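Local coordinates for protein phage integrase (Pectobacterium atrosepticum, PDB 3JU0) that is a tyrosine-recombinase integrase whose N-terminal arm-type domain, the part present here, probably binds DNA during recombination and integration, at residues Y18-G23 and L28-N33; F24-L29 and L51-Y56. All coordinates share one frame; numbering follows the deposited sequence.

Contact 1: residues Y18-G23 and L28-N33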
ATOM      1  N   TYR A  18      13.508   3.410  -2.289  1.00 21.63           N
ATOM      2  CA  TYR A  18      12.972   3.422  -3.625  1.00 20.92           C
ATOM      3  C   TYR A  18      11.556   2.849  -3.685  1.00 21.09           C
ATOM      4  O   TYR A  18      11.179   2.071  -2.841  1.00 20.63           O
ATOM      5  CB  TYR A  18      13.919   2.764  -4.610  1.00 21.82           C
ATOM      6  CG  TYR A  18      14.123   1.287  -4.474  1.00 18.91           C
ATOM      7  CD1 TYR A  18      13.317   0.387  -5.152  1.00 19.29           C
ATOM      8  CD2 TYR A  18      15.061   0.768  -3.621  1.00 21.87           C
ATOM      9  CE1 TYR A  18      13.434  -0.985  -4.996  1.00 19.44           C
ATOM     10  CE2 TYR A  18      15.219  -0.579  -3.471  1.00 21.70           C
ATOM     11  CZ  TYR A  18      14.431  -1.475  -4.169  1.00 21.19           C
ATOM     12  OH  TYR A  18      14.588  -2.836  -4.069  1.00 22.81           O
ATOM     13  N   LYS A  19      10.827   3.217  -4.746  1.00 22.71           N
ATOM     14  CA  LYS A  19       9.439   2.773  -4.941  1.00 23.45           C
ATOM     15  C   LYS A  19       9.392   1.792  -6.060  1.00 21.19           C
ATOM     16  O   LYS A  19       9.959   2.044  -7.149  1.00 24.98           O
ATOM     17  CB  LYS A  19       8.559   3.959  -5.326  1.00 24.65           C
ATOM     18  CG  LYS A  19       8.567   5.061  -4.394  1.00 31.51           C
ATOM     19  CD  LYS A  19       7.643   6.136  -4.951  1.00 38.95           C
ATOM     20  CE  LYS A  19       7.963   7.518  -4.350  1.00 43.20           C
ATOM     21  NZ  LYS A  19       9.250   7.593  -3.592  1.00 47.81           N
ATOM     22  N   LEU A  20       8.659   0.719  -5.893  1.00 21.17           N
ATOM     23  CA  LEU A  20       8.281  -0.189  -6.938  1.00 21.03           C
ATOM     24  C   LEU A  20       6.775  -0.002  -7.205  1.00 20.81           C
ATOM     25  O   LEU A  20       5.905  -0.311  -6.339  1.00 21.34           O
ATOM     26  CB  LEU A  20       8.571  -1.615  -6.561  1.00 20.67           C
ATOM     27  CG  LEU A  20      10.047  -2.006  -6.498  1.00 23.95           C
ATOM     28  CD1 LEU A  20      10.143  -3.403  -6.033  1.00 26.08           C
ATOM     29  CD2 LEU A  20      10.760  -1.882  -7.871  1.00 26.75           C
ATOM     30  N   THR A  21       6.449   0.504  -8.379  1.00 22.62           N
ATOM     31  CA  THR A  21       5.057   0.798  -8.646  1.00 23.21           C
ATOM     32  C   THR A  21       4.260  -0.456  -9.005  1.00 23.02           C
ATOM     33  O   THR A  21       4.749  -1.361  -9.689  1.00 25.13           O
ATOM     34  CB  THR A  21       4.919   1.845  -9.799  1.00 26.11           C
ATOM     35  OG1 THR A  21       3.522   2.246  -9.958  1.00 32.73           O
ATOM     36  CG2 THR A  21       5.331   1.209 -11.009  1.00 31.21           C
ATOM     37  N   ASP A  22       2.993  -0.494  -8.563  1.00 22.34           N
ATOM     38  CA  ASP A  22       2.043  -1.547  -8.899  1.00 23.10           C
ATOM     39  C   ASP A  22       0.916  -0.991  -9.794  1.00 24.99           C
ATOM     40  O   ASP A  22       0.097  -1.773 -10.268  1.00 30.56           O
ATOM     41  CB  ASP A  22       1.365  -2.180  -7.685  1.00 23.67           C
ATOM     42  CG  ASP A  22       0.596  -3.426  -8.050  1.00 25.62           C
ATOM     43  OD1 ASP A  22      -0.595  -3.538  -7.771  1.00 24.99           O
ATOM     44  OD2 ASP A  22       1.162  -4.359  -8.658  1.00 27.42           O
ATOM     45  N   GLY A  23       0.830   0.315  -9.997  1.00 25.21           N
ATOM     46  CA  GLY A  23      -0.299   0.828 -10.778  1.00 24.74           C
ATOM     47  C   GLY A  23      -1.401   1.340  -9.875  1.00 22.97           C
ATOM     48  O   GLY A  23      -1.428   1.073  -8.683  1.00 22.58           O
ATOM     49  N   LEU A  28       5.135  -0.132  -3.631  1.00 18.08           N
ATOM     50  CA  LEU A  28       5.905  -0.620  -2.479  1.00 17.58           C
ATOM     51  C   LEU A  28       7.117   0.298  -2.299  1.00 18.95           C
ATOM     52  O   LEU A  28       7.879   0.512  -3.212  1.00 20.18           O
ATOM     53  CB  LEU A  28       6.342  -2.053  -2.755  1.00 17.39           C
ATOM     54  CG  LEU A  28       7.048  -2.784  -1.623  1.00 18.88           C
ATOM     55  CD1 LEU A  28       5.977  -3.178  -0.621  1.00 20.89           C
ATOM     56  CD2 LEU A  28       7.811  -3.948  -2.156  1.00 23.46           C
ATOM     57  N   LEU A  29       7.303   0.801  -1.097  1.00 18.80           N
ATOM     58  CA  LEU A  29       8.474   1.539  -0.700  1.00 19.52           C
ATOM     59  C   LEU A  29       9.422   0.571  -0.042  1.00 18.51           C
ATOM     60  O   LEU A  29       9.092  -0.050   0.996  1.00 19.48           O
ATOM     61  CB  LEU A  29       8.087   2.696   0.234  1.00 20.63           C
ATOM     62  CG  LEU A  29       9.238   3.629   0.618  1.00 24.20           C
ATOM     63  CD1 LEU A  29       9.682   4.520  -0.633  1.00 25.61           C
ATOM     64  CD2 LEU A  29       8.785   4.499   1.741  1.00 29.56           C
ATOM     65  N   VAL A  30      10.605   0.426  -0.637  1.00 18.79           N
ATOM     66  CA  VAL A  30      11.630  -0.475  -0.130  1.00 18.60           C
ATOM     67  C   VAL A  30      12.666   0.429   0.549  1.00 20.10           C
ATOM     68  O   VAL A  30      13.334   1.255  -0.112  1.00 19.67           O
ATOM     69  CB  VAL A  30      12.296  -1.272  -1.253  1.00 19.46           C
ATOM     70  CG1 VAL A  30      13.337  -2.257  -0.731  1.00 21.09           C
ATOM     71  CG2 VAL A  30      11.252  -2.039  -2.039  1.00 19.77           C
ATOM     72  N   HIS A  31      12.717   0.340   1.876  1.00 21.89           N
ATOM     73  CA  HIS A  31      13.474   1.296   2.670  1.00 23.47           C
ATOM     74  C   HIS A  31      14.850   0.747   3.016  1.00 24.06           C
ATOM     75  O   HIS A  31      15.048  -0.462   3.081  1.00 24.67           O
ATOM     76  CB  HIS A  31      12.647   1.614   3.935  1.00 22.74           C
ATOM     77  CG  HIS A  31      13.069   2.871   4.652  1.00 26.18           C
ATOM     78  ND1 HIS A  31      14.141   2.898   5.502  1.00 31.07           N
ATOM     79  CD2 HIS A  31      12.539   4.119   4.673  1.00 30.60           C
ATOM     80  CE1 HIS A  31      14.260   4.100   6.033  1.00 30.99           C
ATOM     81  NE2 HIS A  31      13.327   4.882   5.513  1.00 32.53           N
ATOM     82  N   PRO A  32      15.852   1.667   3.166  1.00 26.50           N
ATOM     83  CA  PRO A  32      17.155   1.199   3.501  1.00 29.80           C
ATOM     84  C   PRO A  32      17.176   0.577   4.881  1.00 31.02           C
ATOM     85  O   PRO A  32      18.067  -0.214   5.125  1.00 32.96           O
ATOM     86  CB  PRO A  32      18.005   2.475   3.488  1.00 30.21           C
ATOM     87  CG  PRO A  32      17.277   3.483   2.956  1.00 31.24           C
ATOM     88  CD  PRO A  32      15.853   3.079   2.781  1.00 26.67           C
ATOM     89  N   ASN A  33      16.158   0.840   5.722  1.00 31.55           N
ATOM     90  CA  ASN A  33      16.079   0.178   7.027  1.00 30.73           C
ATOM     91  C   ASN A  33      15.727  -1.295   6.929  1.00 31.80           C
ATOM     92  O   ASN A  33      15.707  -1.983   7.948  1.00 34.43           O
ATOM     93  CB  ASN A  33      15.127   0.936   8.002  1.00 31.90           C
ATOM     94  CG  ASN A  33      13.667   0.946   7.604  1.00 28.04           C
ATOM     95  OD1 ASN A  33      13.260   0.241   6.719  1.00 28.38           O
ATOM     96  ND2 ASN A  33      12.851   1.758   8.311  1.00 29.37           N
TER
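Tyr18 lays its ring over Val30. CB leads to CG, which is tucked over the backbone with N and C on its flanks (chi1 68°), and this turn brings the outer ring atoms close to the partner strand. CD2 of Tyr18 lies 3.9 Å from O of Val30. Farther out the isopropyl group spreads beneath the ring, with CE2 of Tyr18 over CG1 of Val30 and CE1 over CG2, while CZ of Tyr18 stands 3.6 Å from CB of Val30. That CB lies under the outer part of the ring, 20° off the ring normal, a CH-pi contact. At the tip, OH of Tyr18 touches CG1 of Val30 at 3.6 Å and hydrogen-bonds to Lys12 O. Strands 18-23 and 26-30 form an antiparallel beta hairpin at one margin of the domain's four-stranded sheet. Tyr18/Val30 and Leu20/Leu28 are hydrogen-bonded pairs flanking the non-hydrogen-bonded Lys19/Leu29, and Val30 N reaches Tyr18 O at 2.8 Å. On the other face of the sheet, CG of Lys19 packs on CD1 of Leu29 at 4.0 Å. Toward the turn, a classic beta bulge sets Asp22 and Gly23 opposite Met26, and the Asp22 carboxylate forms a salt bridge with Arg65.

Contact 2: residues F24-L29 and L51-Y56; sequences FGMHLL and LALGVY
Met26 and Leu53 meet through sulfur and methyl, SD of Met26 lying 3.6 Å from CD1 of Leu53. Both belong to the antiparallel sheet of the arm-type domain but not to neighbouring strands: strand 36-44 runs between 26-30 and 47-56, and side chains meet across this intervening strand, with no hydrogen bond between the two segments. The CA atoms of Met26 and Leu53 are accordingly 9.1 Å apart, and the touching parts run in similar directions, 30° from each other. The Met26 side chain runs extended to SD; the bend at chi3 (77°) turns CE away from Leu53 and presents the sulfur to CD1. CD1 of Leu53 also approaches CG of Met26 at 4.0 Å, the two chains crossing at a slant. Farther along, Leu28 and Tyr56 make a looser apolar contact, and the phenol end of Tyr56 leads away from it.

Around this first shell, helix 61-76 packs on the sheet, with Ala64 and Arg65 against Met26 and Ala71 against Leu51. Arg67 from the same helix donates from NH1 to the carbonyl O of Leu53, tying the backbone of strand 47-56 to the helix. Trp38 of the intervening strand touches Leu28. Helix 5-10 reaches the other pair: Val8 touches both Leu28 and Tyr56, which are themselves closest where CD1 of Leu28 comes within 4.5 Å of CB of Tyr56.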
ATOM      1  N   PHE A  24      -2.287   2.125 -10.474  1.00 22.48           N
ATOM      2  CA  PHE A  24      -3.381   2.724  -9.796  1.00 22.38           C
ATOM      3  C   PHE A  24      -2.968   3.556  -8.600  1.00 20.69           C
ATOM      4  O   PHE A  24      -3.750   3.741  -7.659  1.00 24.01           O
ATOM      5  CB  PHE A  24      -4.429   1.671  -9.451  1.00 24.06           C
ATOM      6  CG  PHE A  24      -4.906   0.892 -10.616  1.00 26.20           C
ATOM      7  CD1 PHE A  24      -4.402  -0.358 -10.882  1.00 30.90           C
ATOM      8  CD2 PHE A  24      -5.883   1.430 -11.461  1.00 26.31           C
ATOM      9  CE1 PHE A  24      -4.830  -1.082 -11.967  1.00 33.71           C
ATOM     10  CE2 PHE A  24      -6.300   0.722 -12.572  1.00 24.15           C
ATOM     11  CZ  PHE A  24      -5.818  -0.543 -12.789  1.00 29.54           C
ATOM     12  N   GLY A  25      -1.753   4.108  -8.581  1.00 20.57           N
ATOM     13  CA  GLY A  25      -1.343   4.962  -7.484  1.00 20.23           C
ATOM     14  C   GLY A  25      -0.633   4.221  -6.378  1.00 19.99           C
ATOM     15  O   GLY A  25      -0.130   4.844  -5.466  1.00 21.99           O
ATOM     16  N   MET A  26      -0.654   2.900  -6.448  1.00 18.33           N
ATOM     17  CA  MET A  26      -0.012   2.105  -5.343  1.00 18.88           C
ATOM     18  C   MET A  26       1.405   1.704  -5.640  1.00 19.64           C
ATOM     19  O   MET A  26       1.745   1.338  -6.777  1.00 21.69           O
ATOM     20  CB  MET A  26      -0.832   0.885  -4.997  1.00 18.87           C
ATOM     21  CG  MET A  26      -0.382   0.302  -3.689  1.00 22.05           C
ATOM     22  SD  MET A  26      -1.330  -1.133  -3.186  1.00 25.99           S
ATOM     23  CE  MET A  26      -0.666  -2.428  -4.248  1.00 23.54           C
ATOM     24  N   HIS A  27       2.244   1.761  -4.629  1.00 19.49           N
ATOM     25  CA  HIS A  27       3.638   1.334  -4.779  1.00 18.75           C
ATOM     26  C   HIS A  27       4.079   0.669  -3.498  1.00 18.14           C
ATOM     27  O   HIS A  27       3.505   0.854  -2.421  1.00 17.97           O
ATOM     28  CB  HIS A  27       4.579   2.463  -5.112  1.00 20.50           C
ATOM     29  CG  HIS A  27       4.636   3.599  -4.152  1.00 21.90           C
ATOM     30  ND1 HIS A  27       5.537   3.696  -3.109  1.00 27.61           N
ATOM     31  CD2 HIS A  27       3.958   4.756  -4.161  1.00 23.76           C
ATOM     32  CE1 HIS A  27       5.363   4.853  -2.477  1.00 25.07           C
ATOM     33  NE2 HIS A  27       4.429   5.520  -3.114  1.00 27.79           N
ATOM     34  N   LEU A  28       5.135  -0.132  -3.631  1.00 18.08           N
ATOM     35  CA  LEU A  28       5.905  -0.620  -2.479  1.00 17.58           C
ATOM     36  C   LEU A  28       7.117   0.298  -2.299  1.00 18.95           C
ATOM     37  O   LEU A  28       7.879   0.512  -3.212  1.00 20.18           O
ATOM     38  CB  LEU A  28       6.342  -2.053  -2.755  1.00 17.39           C
ATOM     39  CG  LEU A  28       7.048  -2.784  -1.623  1.00 18.88           C
ATOM     40  CD1 LEU A  28       5.977  -3.178  -0.621  1.00 20.89           C
ATOM     41  CD2 LEU A  28       7.811  -3.948  -2.156  1.00 23.46           C
ATOM     42  N   LEU A  29       7.303   0.801  -1.097  1.00 18.80           N
ATOM     43  CA  LEU A  29       8.474   1.539  -0.700  1.00 19.52           C
ATOM     44  C   LEU A  29       9.422   0.571  -0.042  1.00 18.51           C
ATOM     45  O   LEU A  29       9.092  -0.050   0.996  1.00 19.48           O
ATOM     46  CB  LEU A  29       8.087   2.696   0.234  1.00 20.63           C
ATOM     47  CG  LEU A  29       9.238   3.629   0.618  1.00 24.20           C
ATOM     48  CD1 LEU A  29       9.682   4.520  -0.633  1.00 25.61           C
ATOM     49  CD2 LEU A  29       8.785   4.499   1.741  1.00 29.56           C
ATOM     50  N   LEU A  51      -0.967   7.714   1.427  1.00 20.56           N
ATOM     51  CA  LEU A  51      -1.667   6.845   2.409  1.00 21.68           C
ATOM     52  C   LEU A  51      -0.821   5.606   2.687  1.00 19.98           C
ATOM     53  O   LEU A  51      -0.477   4.854   1.766  1.00 20.48           O
ATOM     54  CB  LEU A  51      -3.000   6.367   1.798  1.00 21.96           C
ATOM     55  CG  LEU A  51      -4.016   5.730   2.679  1.00 25.88           C
ATOM     56  CD1 LEU A  51      -4.502   6.790   3.701  1.00 29.67           C
ATOM     57  CD2 LEU A  51      -5.220   5.208   1.914  1.00 26.70           C
ATOM     58  N   ALA A  52      -0.579   5.330   3.955  1.00 19.25           N
ATOM     59  CA  ALA A  52      -0.006   4.061   4.338  1.00 18.40           C
ATOM     60  C   ALA A  52      -1.048   2.934   4.330  1.00 18.12           C
ATOM     61  O   ALA A  52      -2.121   3.048   4.958  1.00 21.74           O
ATOM     62  CB  ALA A  52       0.539   4.198   5.754  1.00 19.77           C
ATOM     63  N   LEU A  53      -0.778   1.873   3.592  1.00 16.42           N
ATOM     64  CA  LEU A  53      -1.650   0.731   3.503  1.00 16.76           C
ATOM     65  C   LEU A  53      -1.170  -0.452   4.328  1.00 18.97           C
ATOM     66  O   LEU A  53      -1.890  -1.419   4.471  1.00 23.35           O
ATOM     67  CB  LEU A  53      -1.867   0.275   2.073  1.00 17.50           C
ATOM     68  CG  LEU A  53      -2.468   1.270   1.105  1.00 18.33           C
ATOM     69  CD1 LEU A  53      -2.458   0.673  -0.308  1.00 20.15           C
ATOM     70  CD2 LEU A  53      -3.831   1.618   1.525  1.00 21.64           C
ATOM     71  N   GLY A  54       0.003  -0.409   4.881  1.00 18.05           N
ATOM     72  CA  GLY A  54       0.499  -1.531   5.649  1.00 18.83           C
ATOM     73  C   GLY A  54       1.935  -1.888   5.319  1.00 18.97           C
ATOM     74  O   GLY A  54       2.583  -1.225   4.517  1.00 18.63           O
ATOM     75  N   VAL A  55       2.383  -2.950   5.974  1.00 16.45           N
ATOM     76  CA  VAL A  55       3.784  -3.389   5.947  1.00 16.89           C
ATOM     77  C   VAL A  55       3.852  -4.803   5.400  1.00 17.22           C
ATOM     78  O   VAL A  55       3.217  -5.671   5.941  1.00 18.47           O
ATOM     79  CB  VAL A  55       4.401  -3.298   7.375  1.00 18.48           C
ATOM     80  CG1 VAL A  55       5.761  -3.913   7.421  1.00 20.31           C
ATOM     81  CG2 VAL A  55       4.439  -1.830   7.789  1.00 21.21           C
ATOM     82  N   TYR A  56       4.717  -5.051   4.419  1.00 17.82           N
ATOM     83  CA  TYR A  56       4.977  -6.411   3.961  1.00 18.51           C
ATOM     84  C   TYR A  56       6.013  -7.068   4.913  1.00 19.05           C
ATOM     85  O   TYR A  56       6.982  -6.427   5.280  1.00 21.97           O
ATOM     86  CB  TYR A  56       5.567  -6.325   2.538  1.00 18.38           C
ATOM     87  CG  TYR A  56       5.949  -7.646   1.928  1.00 18.63           C
ATOM     88  CD1 TYR A  56       5.045  -8.446   1.273  1.00 20.31           C
ATOM     89  CD2 TYR A  56       7.244  -8.121   2.055  1.00 19.93           C
ATOM     90  CE1 TYR A  56       5.404  -9.695   0.762  1.00 21.11           C
ATOM     91  CE2 TYR A  56       7.599  -9.313   1.498  1.00 19.61           C
ATOM     92  CZ  TYR A  56       6.696 -10.090   0.872  1.00 20.21           C
ATOM     93  OH  TYR A  56       7.103 -11.281   0.315  1.00 23.84           O
TER

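Overall arrangement
The two contacts share strand 26-30, and their centres lie about 8 Å apart. Contact 1 pairs this strand with its neighbour 18-23 and is partly buried; contact 2 spans across strand 36-44 to 47-56 and sits near the middle of the chain, about 2 Å between centres. Leu28 serves both: its backbone N and O bond to Leu20, while its side chain extends into contact 2. The segments also meet directly, with Leu20 O 3.3 Å from His27 CB. Arg65 of helix 61-76 connects the bulge end of contact 1 with contact 2. The recombinase's catalytic domain is absent from this fragment, and with it the active site.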